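Local coordinates for protein N(G),N(G)-dimethylarginine dimethylaminohydrolase (Pseudomonas aeruginosa, PDB 3RHY) that hydrolyses N(omega)-methylated arginines, both asymmetric dimethylarginine and monomethylarginine, to L-citrulline and the free methylamine or dimethylamine, at residues N204-N209 / G245-M250; R40-C45 / R211-A216; I77-A82 / P110-A115. All blocks are in the same frame, centred on the assembly; numbering follows the deposited sequence.

Interaction 1 (N204-N209 / G245-M250). With HM3 ((4-chloropyridin-2-yl)methanol), chain C.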
# COMPACT_ATOMS: atom_id res chain seq x y z
N ASN A 204 -1.89 -0.88 -9.54
CA ASN A 204 -1.91 -0.47 -8.14
C ASN A 204 -3.20 0.28 -7.88
O ASN A 204 -3.33 1.46 -8.22
CB ASN A 204 -0.71 0.43 -7.83
CG ASN A 204 -0.65 0.84 -6.35
OD1 ASN A 204 0.43 0.93 -5.76
ND2 ASN A 204 -1.81 1.11 -5.76
N CYS A 205 -4.16 -0.43 -7.29
CA CYS A 205 -5.47 0.13 -6.97
C CYS A 205 -5.84 -0.26 -5.55
O CYS A 205 -5.30 -1.22 -5.00
CB CYS A 205 -6.54 -0.41 -7.92
SG CYS A 205 -6.39 0.19 -9.61
N ILE A 206 -6.78 0.47 -4.95
CA ILE A 206 -7.19 0.12 -3.60
C ILE A 206 -8.67 -0.08 -3.46
O ILE A 206 -9.48 0.75 -3.88
CB ILE A 206 -6.74 1.17 -2.56
CG1 ILE A 206 -7.30 2.55 -2.93
CG2 ILE A 206 -5.23 1.17 -2.46
CD1 ILE A 206 -7.08 3.60 -1.87
N TRP A 207 -9.03 -1.20 -2.85
CA TRP A 207 -10.41 -1.52 -2.59
C TRP A 207 -10.72 -0.85 -1.25
O TRP A 207 -9.93 -0.95 -0.30
CB TRP A 207 -10.59 -3.03 -2.47
CG TRP A 207 -11.98 -3.46 -2.12
CD1 TRP A 207 -12.99 -3.77 -2.98
CD2 TRP A 207 -12.52 -3.63 -0.79
NE1 TRP A 207 -14.13 -4.12 -2.29
CE2 TRP A 207 -13.87 -4.04 -0.94
CE3 TRP A 207 -11.99 -3.47 0.50
CZ2 TRP A 207 -14.70 -4.29 0.16
CZ3 TRP A 207 -12.82 -3.72 1.59
CH2 TRP A 207 -14.16 -4.13 1.41
N VAL A 208 -11.85 -0.16 -1.18
CA VAL A 208 -12.27 0.50 0.05
C VAL A 208 -13.80 0.42 0.15
O VAL A 208 -14.51 1.24 -0.42
CB VAL A 208 -11.83 2.00 0.11
CG1 VAL A 208 -12.19 2.61 1.45
CG2 VAL A 208 -10.33 2.11 -0.12
N ASN A 209 -14.29 -0.58 0.87
CA ASN A 209 -15.73 -0.77 1.06
C ASN A 209 -16.51 -0.79 -0.24
O ASN A 209 -17.45 -0.02 -0.45
CB ASN A 209 -16.27 0.33 1.99
CG ASN A 209 -15.57 0.32 3.33
OD1 ASN A 209 -15.13 -0.72 3.79
ND2 ASN A 209 -15.47 1.49 3.97
N GLY A 245 5.11 6.08 -6.74
CA GLY A 245 4.05 6.01 -5.76
C GLY A 245 2.66 5.88 -6.35
O GLY A 245 2.32 6.57 -7.32
N GLY A 246 1.85 4.99 -5.77
CA GLY A 246 0.49 4.78 -6.24
C GLY A 246 -0.52 5.02 -5.14
O GLY A 246 -0.14 5.36 -4.01
N VAL A 247 -1.80 4.82 -5.43
CA VAL A 247 -2.85 5.03 -4.44
C VAL A 247 -2.76 4.14 -3.21
O VAL A 247 -3.18 4.54 -2.12
CB VAL A 247 -4.27 4.87 -5.06
CG1 VAL A 247 -4.55 6.01 -6.01
CG2 VAL A 247 -4.39 3.53 -5.76
N SER A 248 -2.23 2.93 -3.35
CA SER A 248 -2.13 2.05 -2.20
C SER A 248 -1.09 2.53 -1.21
O SER A 248 -1.21 2.27 -0.01
CB SER A 248 -1.78 0.63 -2.64
OG SER A 248 -0.40 0.54 -2.95
N CYS A 249 -0.08 3.24 -1.72
CA CYS A 249 1.04 3.74 -0.92
C CYS A 249 0.71 4.88 0.03
O CYS A 249 1.32 5.01 1.08
CB CYS A 249 2.17 4.24 -1.83
SG CYS A 249 2.73 3.08 -3.12
N MET A 250 -0.25 5.69 -0.36
CA MET A 250 -0.60 6.88 0.40
C MET A 250 -1.57 6.77 1.57
O MET A 250 -2.01 7.78 2.10
CB MET A 250 -1.08 7.94 -0.57
CG MET A 250 -0.12 8.12 -1.74
SD MET A 250 -0.58 9.49 -2.78
CE MET A 250 -1.62 8.70 -3.94
C1 HM3 C . 7.56 1.89 -4.73
N1 HM3 C . 7.18 3.48 -2.86
C2 HM3 C . 6.65 2.62 -3.74
C3 HM3 C . 5.28 2.38 -3.75
C4 HM3 C . 4.46 3.04 -2.85
C5 HM3 C . 5.05 3.93 -1.96
C6 HM3 C . 6.43 4.13 -1.99
O1 HM3 C . 8.81 1.55 -4.11

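Interaction 2 (R40-C45 / R211-A216)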
# COMPACT_ATOMS: atom_id res chain seq x y z
N ARG A 40 -10.24 13.52 -0.38
CA ARG A 40 -11.65 13.78 -0.64
C ARG A 40 -12.36 12.56 -1.20
O ARG A 40 -13.51 12.30 -0.87
CB ARG A 40 -11.79 14.98 -1.57
CG ARG A 40 -11.15 16.23 -0.99
CD ARG A 40 -11.46 17.47 -1.80
NE ARG A 40 -12.90 17.70 -1.85
CZ ARG A 40 -13.47 18.72 -2.47
NH1 ARG A 40 -12.73 19.62 -3.10
NH2 ARG A 40 -14.79 18.84 -2.46
N ALA A 41 -11.67 11.79 -2.03
CA ALA A 41 -12.26 10.58 -2.59
C ALA A 41 -12.51 9.58 -1.46
O ALA A 41 -13.57 8.96 -1.38
CB ALA A 41 -11.33 9.96 -3.64
N LEU A 42 -11.52 9.44 -0.58
CA LEU A 42 -11.64 8.54 0.55
C LEU A 42 -12.73 9.04 1.50
O LEU A 42 -13.33 8.27 2.24
CB LEU A 42 -10.30 8.42 1.29
CG LEU A 42 -9.22 7.59 0.60
CD1 LEU A 42 -7.86 7.81 1.27
CD2 LEU A 42 -9.60 6.12 0.66
N GLN A 43 -12.99 10.34 1.45
CA GLN A 43 -14.01 10.95 2.31
C GLN A 43 -15.42 10.44 2.01
O GLN A 43 -16.35 10.67 2.80
CB GLN A 43 -13.99 12.47 2.18
CG GLN A 43 -13.12 13.19 3.20
CD GLN A 43 -13.01 14.68 2.93
OE1 GLN A 43 -12.22 15.12 2.11
NE2 GLN A 43 -13.83 15.47 3.63
N THR A 44 -15.60 9.77 0.87
CA THR A 44 -16.92 9.26 0.49
C THR A 44 -17.04 7.76 0.69
O THR A 44 -18.06 7.17 0.32
CB THR A 44 -17.24 9.52 -1.01
OG1 THR A 44 -16.41 8.69 -1.83
CG2 THR A 44 -17.03 10.98 -1.37
N CYS A 45 -16.02 7.15 1.27
CA CYS A 45 -16.03 5.71 1.46
C CYS A 45 -16.51 5.19 2.82
O CYS A 45 -16.24 4.05 3.18
CB CYS A 45 -14.63 5.18 1.15
SG CYS A 45 -14.12 5.59 -0.56
N ARG A 211 -15.69 0.22 -3.01
CA ARG A 211 -15.26 1.27 -3.94
C ARG A 211 -13.85 0.86 -4.31
O ARG A 211 -13.18 0.16 -3.54
CB ARG A 211 -15.18 2.65 -3.29
CG ARG A 211 -16.50 3.33 -2.99
CD ARG A 211 -17.08 2.87 -1.68
NE ARG A 211 -18.00 3.86 -1.14
CZ ARG A 211 -18.79 3.65 -0.09
NH1 ARG A 211 -19.59 4.61 0.33
NH2 ARG A 211 -18.77 2.48 0.52
N VAL A 212 -13.41 1.27 -5.48
CA VAL A 212 -12.07 0.97 -5.94
C VAL A 212 -11.49 2.28 -6.42
O VAL A 212 -11.92 2.81 -7.45
CB VAL A 212 -12.05 -0.01 -7.12
CG1 VAL A 212 -10.62 -0.13 -7.66
CG2 VAL A 212 -12.54 -1.38 -6.68
N ILE A 213 -10.54 2.83 -5.67
CA ILE A 213 -9.90 4.07 -6.07
C ILE A 213 -8.69 3.73 -6.94
O ILE A 213 -7.83 2.94 -6.54
CB ILE A 213 -9.46 4.91 -4.85
CG1 ILE A 213 -10.70 5.42 -4.10
CG2 ILE A 213 -8.59 6.09 -5.29
CD1 ILE A 213 -10.41 6.03 -2.73
N MET A 214 -8.64 4.32 -8.13
CA MET A 214 -7.56 4.04 -9.06
C MET A 214 -7.01 5.32 -9.67
O MET A 214 -7.66 6.36 -9.66
CB MET A 214 -8.09 3.15 -10.19
CG MET A 214 -9.09 3.87 -11.09
SD MET A 214 -9.61 2.87 -12.51
CE MET A 214 -8.07 2.84 -13.49
N PRO A 215 -5.79 5.26 -10.22
CA PRO A 215 -5.19 6.44 -10.83
C PRO A 215 -5.97 6.84 -12.08
O PRO A 215 -6.46 5.98 -12.80
CB PRO A 215 -3.78 5.98 -11.16
CG PRO A 215 -3.96 4.52 -11.43
CD PRO A 215 -4.89 4.10 -10.32
N ALA A 216 -6.10 8.14 -12.31
CA ALA A 216 -6.83 8.60 -13.49
C ALA A 216 -5.98 8.41 -14.75
O ALA A 216 -4.76 8.53 -14.70
CB ALA A 216 -7.21 10.07 -13.32
O HOH W 1 -18.27 6.42 -2.48

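Interaction 3 (I77-A82 / P110-A115)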
# COMPACT_ATOMS: atom_id res chain seq x y z
N ILE A 77 4.55 -2.58 13.45
CA ILE A 77 5.44 -1.50 13.03
C ILE A 77 6.55 -2.20 12.25
O ILE A 77 7.18 -3.14 12.76
CB ILE A 77 6.07 -0.77 14.25
CG1 ILE A 77 4.97 -0.15 15.14
CG2 ILE A 77 7.03 0.30 13.78
CD1 ILE A 77 4.19 0.97 14.50
N THR A 78 6.77 -1.75 11.02
CA THR A 78 7.79 -2.34 10.16
C THR A 78 9.14 -1.66 10.37
O THR A 78 9.35 -1.00 11.38
CB THR A 78 7.38 -2.22 8.68
OG1 THR A 78 7.26 -0.84 8.31
CG2 THR A 78 6.05 -2.92 8.44
N ARG A 79 10.04 -1.85 9.42
CA ARG A 79 11.37 -1.26 9.48
C ARG A 79 11.85 -1.14 8.03
O ARG A 79 12.41 -2.08 7.48
CB ARG A 79 12.31 -2.15 10.30
CG ARG A 79 13.68 -1.54 10.59
CD ARG A 79 14.43 -2.33 11.67
NE ARG A 79 15.78 -1.83 11.88
CZ ARG A 79 16.82 -2.11 11.10
NH1 ARG A 79 16.66 -2.90 10.04
NH2 ARG A 79 18.01 -1.58 11.35
N PRO A 80 11.62 0.02 7.41
CA PRO A 80 11.99 0.32 6.02
C PRO A 80 13.42 -0.03 5.63
O PRO A 80 14.35 0.09 6.42
CB PRO A 80 11.72 1.81 5.91
CG PRO A 80 10.53 1.99 6.79
CD PRO A 80 10.91 1.17 8.00
N GLY A 81 13.58 -0.46 4.38
CA GLY A 81 14.90 -0.79 3.88
C GLY A 81 15.67 0.50 3.71
O GLY A 81 16.86 0.58 4.02
N ALA A 82 14.97 1.52 3.22
CA ALA A 82 15.56 2.84 3.01
C ALA A 82 15.90 3.43 4.37
O ALA A 82 15.02 3.63 5.21
CB ALA A 82 14.57 3.74 2.29
N PRO A 110 18.22 -7.16 12.39
CA PRO A 110 18.50 -6.55 11.08
C PRO A 110 17.39 -6.76 10.06
O PRO A 110 17.56 -6.44 8.88
CB PRO A 110 19.80 -7.24 10.67
CG PRO A 110 19.56 -8.64 11.15
CD PRO A 110 18.93 -8.45 12.52
N GLY A 111 16.26 -7.29 10.50
CA GLY A 111 15.17 -7.50 9.57
C GLY A 111 14.61 -6.19 9.04
O GLY A 111 14.51 -5.21 9.78
N THR A 112 14.28 -6.15 7.75
CA THR A 112 13.70 -4.95 7.15
C THR A 112 12.40 -5.33 6.48
O THR A 112 12.28 -6.40 5.89
CB THR A 112 14.64 -4.28 6.10
OG1 THR A 112 14.75 -5.12 4.94
CG2 THR A 112 16.02 -4.04 6.70
N VAL A 113 11.42 -4.45 6.60
CA VAL A 113 10.10 -4.67 6.01
C VAL A 113 9.45 -3.34 5.62
O VAL A 113 9.60 -2.32 6.30
CB VAL A 113 9.14 -5.37 7.00
CG1 VAL A 113 7.74 -5.44 6.40
CG2 VAL A 113 9.63 -6.77 7.32
N GLU A 114 8.75 -3.35 4.49
CA GLU A 114 8.01 -2.18 4.05
C GLU A 114 6.66 -2.81 3.72
O GLU A 114 6.59 -3.76 2.94
CB GLU A 114 8.64 -1.54 2.82
CG GLU A 114 10.00 -0.92 3.11
CD GLU A 114 10.40 0.11 2.08
OE1 GLU A 114 9.96 0.00 0.91
OE2 GLU A 114 11.18 1.03 2.43
N ALA A 115 5.61 -2.30 4.35
CA ALA A 115 4.27 -2.84 4.15
C ALA A 115 3.79 -2.75 2.71
O ALA A 115 2.80 -3.37 2.36
CB ALA A 115 3.29 -2.15 5.08

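Interaction 1 (N204-N209 / G245-M250)
Residues Asn204 to Ile206, leading into the edge strand 206-208, run alongside the turn Gly246-Cys249, with the CA atoms of Ile206 and Ser248 5.6 Å apart. Residues Val247 to Cys249 have helical backbone angles, and Cys249 N donates to Gly246 O (3.1 Å), closing the turn. Ile206 presses its CG2 methyl straight onto Ser248, 3.2 Å from the Ser248 CA, which is tighter than an ordinary carbon contact. The chi1 of 57° wedges Ile206 CG1 between its own N and carbonyl carbon and sends CG2 to the turn. Val247 crosses Ile206 at a slant, CG2 to CG2 4.1 Å, and the same Val247 methyl rests 3.4 Å from Asn204 O. In this guanidine-modifying enzyme of the pentein fold, the turn carries the cysteine assigned as nucleophile: Cys249 SG is covalently joined to C4 of the pyridine (1.8 Å), the position that bore chlorine in the free inhibitor. Asn204 lays its side-chain amide against Ser248, beside the backbone that leads to this sulfur. The Ser248 hydroxyl itself is bonded to Glu65, a residue assigned to substrate binding, while Val247 also packs on Ile213 of the neighbouring strand.

Interaction 2 (R40-C45 / R211-A216)
Arg211 reaches from the start of strand 211-215 to the type I turn, Leu42 to Cys45, at the C-terminal end of helix 28-42, and its conformation is set by a sharp bend. With chi2 at 84° the chain kinks just beyond CB, curls past the sulfur of Cys45 and brings the guanidinium over the backbone there. Cys45 SG lies 4.1 Å from Arg211 CG, and Cys45 CA sits over one face of the guanidinium, 3.6 Å above the plane and displaced toward the rim. NH1 of Arg211 gives Thr44 O a weak, strongly bent bond (3.0 Å, 122°). A water in the guanidinium plane, at its edge, does the same job indirectly, accepting from Arg211 NE (2.9 Å) and donating to Thr44 O. The charged group has further partners in Asp46, a salt bridge through NH1, and Asn209 O, bonded to NH2. Thr44 turns its hydroxyl back on the helix, OG1 donating to Ala41 O (2.9 Å) in the plane of that carbonyl, which also takes the Thr44 N-H.

Deeper in, Ile213 meets the helix through a single methyl. CG1 stands opposite the carbonyl carbon (chi1 -68°), and the chain then extends to push CD1 into the angle between Ala41 CB and Leu42. Leu42 crosses it nearly at a right angle, and its CD2 is a tight 3.5 Å from Ile213 CD1. Ala41 goes on to touch Ile233 and Val235, and Leu42 touches Val208. This is alpha/beta layer packing: the C-terminal end of helix 28-42 packs on one face of the mixed sheet formed by 206-208, 211-215 and 231-235.

Interaction 3 (I77-A82 / P110-A115)
Arg79 O is gripped twice by segment 110-115: Val113 N donates to Arg79 O at 2.7 Å, and Thr112 CA brings its C-H to within a CA-to-O distance of 3.2 Å of Arg79 O. The Val113 N-H arrives well above the carbonyl plane, 46° out of it, rather than on a lone pair. Arg79 N returns a longer bond to Val113 O (3.2 Å), which makes a single antiparallel, hydrogen-bonded bridge between two loops that otherwise run nearly crosswise. Pro80 follows and has no N-H to offer, although its CA-H makes a long, bent contact with Val113 O.

The Arg79 side chain continues the pairing. With CG opposite the backbone N (chi1 -172°) and the chain straight out to NE, it runs past Gly111 O and donates to it from NH1 (3.2 Å, 145°), again from above the carbonyl plane. The methyl CG2 of Thr112 lies at the edge of this guanidinium. On the other flank Thr78 crosses Val113 at about a right angle, CG2 against CG1 at 3.7 Å, with Met141 of helix 135-147 touching both residues. Thr78 OG1 is held elsewhere, by Asp66 O.

Glu114, extended beyond CG, runs past Pro80 and Gly81; OE2 lies 3.6 Å from Pro80 CB and takes a weak bond from Gly81 N (3.4 Å). Its other oxygen, OE1, has stronger partners: Arg132 in a salt bridge and His162 NE2 in a hydrogen bond. The bridged loops thus carry Glu114 to the active site, where, bonded to the histidine assigned as proton donor, it is well placed to orient it, an acid-histidine pairing seen in guanidine-modifying enzymes.

How the interactions relate
Interactions 1 and 2 are neighbours built on the same sheet: strands 206-208 and 211-215 are adjacent, Ile206 pairs with Ile213 through the backbone, and Asn209 binds the Cys45 carbonyl. Interaction 1 is wholly buried, close to the centre of the chain, and mixes methyl packing with the amide of Asn204 against Ser248. Interaction 2 is partly buried, with a methyl core giving way to an arginine, a water and a carbonyl at the outer end. Interaction 3 stands apart, across the chain's centre from interaction 2, and relies on backbone and side-chain hydrogen bonds between loops. Interactions 1 and 3 do not touch, yet both border the pocket, one through Cys249, the other through Glu114, which is bonded to His162 and Arg132.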